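Local coordinates for protein YCGM (Escherichia coli, PDB 1NR9) that is of unknown function but belongs to the fumarylacetoacetate hydrolase family and carries a bound magnesium ion, at residues A[64-69]-A[104-109]; A[69-74]-A[199-204]. All coordinates share one frame; numbering follows the deposited sequence.

Overall arrangement
Interaction 1 uses the loop before strand 69-79 and interaction 2 the first residues of that strand, with Val69 belonging to both; the centres of interactions 1 and 2 are about 10 Å apart. Interaction 1 (64-69 with 104-109) is only partly buried and holds a loop against the start of helix 107-116, about 17 Å from the centre of the chain, by apolar side-chain packing and one side-chain hydrogen bond. Interaction 2 (69-74 with 199-204) is the more buried and relies on backbone hydrogen bonds and on imidazole rings lying against peptide atoms. The probable bond from His70 N to Thr105 O, 2.8 Å, connects the two, and Thr105 also packs on the magnesium ligand Glu72.

Interaction 1: residues A[64-69]-A[104-109]; sequences SDFGSV and LTLRDV
Apolar side chains carry much of this contact, with Leu106 reaching Phe66 and Val69 of the facing loop through its two methyl groups. CD2 of Leu106 meets CG2 of Val69 at 3.6 Å, the two side chains lying side by side and pointing the same way. CD1 of Leu106 touches CB of Phe66 at 3.8 Å and approaches the ring obliquely. CG of Leu106 lies anti to its own carbonyl carbon (chi1 -70°), which sets it beside the backbone N; from there one methyl is found on each of these two partners. Further along, CG2 of Val109 comes within 3.4 Å of Phe66 O, so a methyl group sits beside a backbone carbonyl.

The architecture follows from the connections: residues 64-69 form the loop that enters strand 69-79, while 104-109 turn from the magnesium ligand Asp103 into helix 107-116, with Leu106 in the N-cap position. Within this fumarylacetoacetate hydrolase fold the contact therefore joins a strand entry to a helix start. The Phe66 ring also stacks with Phe181 of the second subunit, which places this loop at the dimer interface.

The polar part is a single side-chain hydrogen bond, from Ser68 OG to Asp108 OD1 at 3.1 Å. The hydroxyl meets the oxygen from above the carboxylate, 49° out of its plane. A side chain at Gly67 would run into CB of Asp108; its absence lets the two backbones come close, with Gly67 CA 5.7 Å from Asp108 CA.

Backbone contacts are looser. The CA-H of Val69 approaches Thr105 O at 3.5 Å, with an angle of 138° at the hydrogen, and the weak turn bond from Arg107 N uses that same oxygen.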
loop_
_atom_site.group_PDB
_atom_site.type_symbol
_atom_site.label_atom_id
_atom_site.label_comp_id
_atom_site.label_asym_id
_atom_site.label_seq_id
_atom_site.Cartn_x
_atom_site.Cartn_y
_atom_site.Cartn_z
ATOM N N SER A 64 -15.705 0.997 -13.858
ATOM C CA SER A 64 -16.227 1.203 -15.200
ATOM C C SER A 64 -16.010 2.619 -15.721
ATOM O O SER A 64 -16.206 2.881 -16.906
ATOM C CB SER A 64 -17.720 0.865 -15.227
ATOM O OG SER A 64 -18.425 1.564 -14.213
ATOM N N ASP A 65 -15.582 3.522 -14.842
ATOM C CA ASP A 65 -15.377 4.917 -15.227
ATOM C C ASP A 65 -13.918 5.389 -15.132
ATOM O O ASP A 65 -13.657 6.583 -14.962
ATOM C CB ASP A 65 -16.255 5.817 -14.347
ATOM C CG ASP A 65 -17.561 5.145 -13.933
ATOM O OD1 ASP A 65 -18.346 4.753 -14.823
ATOM O OD2 ASP A 65 -17.802 5.012 -12.712
ATOM N N PHE A 66 -12.974 4.463 -15.253
ATOM C CA PHE A 66 -11.558 4.803 -15.153
ATOM C C PHE A 66 -10.719 4.300 -16.317
ATOM O O PHE A 66 -9.491 4.362 -16.270
ATOM C CB PHE A 66 -10.989 4.247 -13.851
ATOM C CG PHE A 66 -11.500 4.938 -12.621
ATOM C CD1 PHE A 66 -11.744 4.215 -11.456
ATOM C CD2 PHE A 66 -11.683 6.316 -12.606
ATOM C CE1 PHE A 66 -12.157 4.855 -10.293
ATOM C CE2 PHE A 66 -12.094 6.966 -11.450
ATOM C CZ PHE A 66 -12.330 6.235 -10.289
ATOM N N GLY A 67 -11.370 3.803 -17.361
ATOM C CA GLY A 67 -10.625 3.313 -18.506
ATOM C C GLY A 67 -10.525 1.808 -18.472
ATOM O O GLY A 67 -11.058 1.174 -17.562
ATOM N N SER A 68 -9.828 1.230 -19.444
ATOM C CA SER A 68 -9.702 -0.226 -19.514
ATOM C C SER A 68 -9.053 -0.836 -18.275
ATOM O O SER A 68 -8.250 -0.202 -17.589
ATOM C CB SER A 68 -8.901 -0.645 -20.749
ATOM O OG SER A 68 -7.532 -0.327 -20.582
ATOM N N VAL A 69 -9.404 -2.090 -18.022
ATOM C CA VAL A 69 -8.904 -2.840 -16.882
ATOM C C VAL A 69 -8.215 -4.078 -17.434
ATOM O O VAL A 69 -8.858 -4.888 -18.095
ATOM C CB VAL A 69 -10.090 -3.264 -15.967
ATOM C CG1 VAL A 69 -9.592 -4.030 -14.753
ATOM C CG2 VAL A 69 -10.859 -2.023 -15.533
ATOM N N LEU A 104 -4.790 -7.161 -11.305
ATOM C CA LEU A 104 -5.702 -6.293 -12.020
ATOM C C LEU A 104 -5.130 -4.888 -12.025
ATOM O O LEU A 104 -4.741 -4.376 -10.975
ATOM C CB LEU A 104 -7.053 -6.300 -11.323
ATOM C CG LEU A 104 -8.153 -7.114 -11.992
ATOM C CD1 LEU A 104 -7.579 -8.334 -12.690
ATOM C CD2 LEU A 104 -9.176 -7.502 -10.927
ATOM N N THR A 105 -5.080 -4.263 -13.199
ATOM C CA THR A 105 -4.532 -2.924 -13.303
ATOM C C THR A 105 -5.276 -2.009 -14.268
ATOM O O THR A 105 -5.789 -2.456 -15.292
ATOM C CB THR A 105 -3.027 -2.975 -13.699
ATOM O OG1 THR A 105 -2.724 -1.893 -14.589
ATOM C CG2 THR A 105 -2.681 -4.292 -14.364
ATOM N N LEU A 106 -5.348 -0.728 -13.912
ATOM C CA LEU A 106 -5.998 0.284 -14.746
ATOM C C LEU A 106 -4.938 0.900 -15.684
ATOM O O LEU A 106 -4.355 1.948 -15.362
ATOM C CB LEU A 106 -6.605 1.378 -13.860
ATOM C CG LEU A 106 -7.825 0.992 -13.011
ATOM C CD1 LEU A 106 -8.244 2.167 -12.139
ATOM C CD2 LEU A 106 -8.981 0.585 -13.929
ATOM N N ARG A 107 -4.710 0.258 -16.838
ATOM C CA ARG A 107 -3.693 0.702 -17.797
ATOM C C ARG A 107 -3.750 2.159 -18.202
ATOM O O ARG A 107 -2.743 2.856 -18.146
ATOM C CB ARG A 107 -3.711 -0.153 -19.065
ATOM C CG ARG A 107 -3.553 -1.637 -18.826
ATOM C CD ARG A 107 -2.336 -2.027 -17.989
ATOM N NE ARG A 107 -1.055 -1.832 -18.662
ATOM C CZ ARG A 107 0.110 -2.233 -18.157
ATOM N NH1 ARG A 107 0.149 -2.851 -16.981
ATOM N NH2 ARG A 107 1.240 -2.006 -18.818
ATOM N N ASP A 108 -4.913 2.625 -18.629
ATOM C CA ASP A 108 -5.043 4.023 -19.029
ATOM C C ASP A 108 -4.481 4.937 -17.930
ATOM O O ASP A 108 -3.610 5.776 -18.179
ATOM C CB ASP A 108 -6.515 4.345 -19.297
ATOM C CG ASP A 108 -7.040 3.662 -20.552
ATOM O OD1 ASP A 108 -6.497 2.595 -20.905
ATOM O OD2 ASP A 108 -7.994 4.182 -21.177
ATOM N N VAL A 109 -4.976 4.743 -16.712
ATOM C CA VAL A 109 -4.546 5.518 -15.557
ATOM C C VAL A 109 -3.056 5.398 -15.276
ATOM O O VAL A 109 -2.403 6.382 -14.914
ATOM C CB VAL A 109 -5.280 5.070 -14.297
ATOM C CG1 VAL A 109 -4.724 5.815 -13.093
ATOM C CG2 VAL A 109 -6.783 5.291 -14.457
#

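Interaction 2: residues A[69-74]-A[199-204]; sequences VHHEVE and GPLQSG. With MG (magnesium ion), chain E.
The imidazoles of His70 and His71 both lie against the peptide chain of 199-201. Over one face of the His70 ring sit Gly199 C and Pro200 N, each displaced toward the rim, and CB of Pro200 approaches ring atom CD2 at 3.7 Å. The His71 ring has Gly199 N 3.1 Å above one face, while CG of Leu201 comes to its edge, 3.9 Å from ND1. A chi1 of 56° places CG of His71 between its backbone N and carbonyl carbon, which turns the ring across Gly199, where there is no side chain to collide with it.

The strand pairing itself is weak and rests on individual bonds. Leu201 N donates to Val69 O at 2.6 Å, and His71 N donates to Gly199 O at 2.9 Å, although the position of that oxygen is less certain. Water 1 accepts from Val69 N and donates to Leu201 O.

Between these bonds, His70 and Pro200 form an antiparallel non-hydrogen-bonded pair, and the short strand axes make an angle of 120°. Just beyond it, Glu72 OE2 binds magnesium at 2.4 Å, with Asp103 as the other protein ligand, forming the acidic metal site characteristic of the fumarylacetoacetate hydrolase fold.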
loop_
_atom_site.group_PDB
_atom_site.type_symbol
_atom_site.label_atom_id
_atom_site.label_comp_id
_atom_site.label_asym_id
_atom_site.label_seq_id
_atom_site.Cartn_x
_atom_site.Cartn_y
_atom_site.Cartn_z
ATOM N N VAL A 69 -9.404 -2.090 -18.022
ATOM C CA VAL A 69 -8.904 -2.840 -16.882
ATOM C C VAL A 69 -8.215 -4.078 -17.434
ATOM O O VAL A 69 -8.858 -4.888 -18.095
ATOM C CB VAL A 69 -10.090 -3.264 -15.967
ATOM C CG1 VAL A 69 -9.592 -4.030 -14.753
ATOM C CG2 VAL A 69 -10.859 -2.023 -15.533
ATOM N N HIS A 70 -6.916 -4.227 -17.173
ATOM C CA HIS A 70 -6.184 -5.390 -17.668
ATOM C C HIS A 70 -6.007 -6.514 -16.663
ATOM O O HIS A 70 -6.094 -6.305 -15.453
ATOM C CB HIS A 70 -4.819 -4.982 -18.199
ATOM C CG HIS A 70 -4.877 -4.288 -19.520
ATOM N ND1 HIS A 70 -3.763 -4.101 -20.313
ATOM C CD2 HIS A 70 -5.909 -3.705 -20.175
ATOM C CE1 HIS A 70 -4.107 -3.432 -21.399
ATOM N NE2 HIS A 70 -5.403 -3.179 -21.340
ATOM N N HIS A 71 -5.771 -7.716 -17.181
ATOM C CA HIS A 71 -5.575 -8.885 -16.338
ATOM C C HIS A 71 -4.116 -9.325 -16.429
ATOM O O HIS A 71 -3.490 -9.226 -17.485
ATOM C CB HIS A 71 -6.481 -10.038 -16.787
ATOM C CG HIS A 71 -6.303 -10.417 -18.224
ATOM N ND1 HIS A 71 -7.172 -10.009 -19.215
ATOM C CD2 HIS A 71 -5.323 -11.113 -18.849
ATOM C CE1 HIS A 71 -6.733 -10.435 -20.386
ATOM N NE2 HIS A 71 -5.612 -11.107 -20.192
ATOM N N GLU A 72 -3.575 -9.783 -15.308
ATOM C CA GLU A 72 -2.212 -10.270 -15.267
ATOM C C GLU A 72 -2.247 -11.505 -14.390
ATOM O O GLU A 72 -2.340 -11.386 -13.171
ATOM C CB GLU A 72 -1.262 -9.248 -14.628
ATOM C CG GLU A 72 -1.004 -7.968 -15.414
ATOM C CD GLU A 72 0.127 -7.134 -14.805
ATOM O OE1 GLU A 72 0.424 -6.037 -15.334
ATOM O OE2 GLU A 72 0.721 -7.583 -13.795
ATOM N N VAL A 73 -2.213 -12.691 -14.982
ATOM C CA VAL A 73 -2.208 -13.890 -14.151
ATOM C C VAL A 73 -0.808 -13.930 -13.554
ATOM O O VAL A 73 0.166 -13.597 -14.234
ATOM C CB VAL A 73 -2.470 -15.187 -14.969
ATOM C CG1 VAL A 73 -1.350 -15.428 -15.955
ATOM C CG2 VAL A 73 -2.629 -16.374 -14.014
ATOM N N GLU A 74 -0.711 -14.304 -12.282
ATOM C CA GLU A 74 0.580 -14.351 -11.615
ATOM C C GLU A 74 0.599 -15.409 -10.509
ATOM O O GLU A 74 -0.448 -15.784 -9.961
ATOM C CB GLU A 74 0.919 -12.969 -11.004
ATOM C CG GLU A 74 0.822 -11.750 -11.972
ATOM C CD GLU A 74 1.493 -10.477 -11.432
ATOM O OE1 GLU A 74 2.171 -10.555 -10.381
ATOM O OE2 GLU A 74 1.358 -9.392 -12.060
ATOM N N GLY A 199 -4.022 -8.575 -21.208
ATOM C CA GLY A 199 -5.084 -7.981 -22.005
ATOM C C GLY A 199 -6.130 -7.225 -21.207
ATOM O O GLY A 199 -6.018 -7.096 -19.991
ATOM N N PRO A 200 -7.164 -6.699 -21.874
ATOM C CA PRO A 200 -8.236 -5.951 -21.221
ATOM C C PRO A 200 -9.401 -6.859 -20.843
ATOM O O PRO A 200 -9.689 -7.823 -21.546
ATOM C CB PRO A 200 -8.632 -4.947 -22.291
ATOM C CG PRO A 200 -8.581 -5.797 -23.510
ATOM C CD PRO A 200 -7.256 -6.549 -23.335
ATOM N N LEU A 201 -10.052 -6.538 -19.728
ATOM C CA LEU A 201 -11.200 -7.282 -19.224
ATOM C C LEU A 201 -12.456 -6.440 -19.424
ATOM O O LEU A 201 -12.398 -5.203 -19.353
ATOM C CB LEU A 201 -11.055 -7.564 -17.737
ATOM C CG LEU A 201 -10.382 -8.852 -17.278
ATOM C CD1 LEU A 201 -10.559 -8.970 -15.774
ATOM C CD2 LEU A 201 -11.009 -10.049 -17.972
ATOM N N GLN A 202 -13.588 -7.099 -19.670
ATOM C CA GLN A 202 -14.842 -6.385 -19.871
ATOM C C GLN A 202 -15.995 -7.094 -19.187
ATOM O O GLN A 202 -16.002 -8.326 -19.073
ATOM C CB GLN A 202 -15.133 -6.232 -21.360
ATOM C CG GLN A 202 -14.007 -5.573 -22.112
ATOM C CD GLN A 202 -14.449 -5.039 -23.445
ATOM O OE1 GLN A 202 -15.104 -5.736 -24.223
ATOM N NE2 GLN A 202 -14.090 -3.792 -23.728
ATOM N N SER A 203 -16.965 -6.310 -18.721
ATOM C CA SER A 203 -18.131 -6.857 -18.039
ATOM C C SER A 203 -18.720 -7.980 -18.873
ATOM O O SER A 203 -18.871 -7.853 -20.092
ATOM C CB SER A 203 -19.178 -5.768 -17.825
ATOM O OG SER A 203 -18.608 -4.649 -17.165
ATOM N N GLY A 204 -19.034 -9.090 -18.218
ATOM C CA GLY A 204 -19.605 -10.210 -18.935
ATOM C C GLY A 204 -18.601 -11.270 -19.340
ATOM O O GLY A 204 -18.984 -12.404 -19.593
HETATM MG MG MG E . 2.597 -6.579 -12.707
HETATM O O HOH W 1 -11.991 -2.638 -19.493
HETATM O O HOH W 2 2.553 -8.007 -10.615
#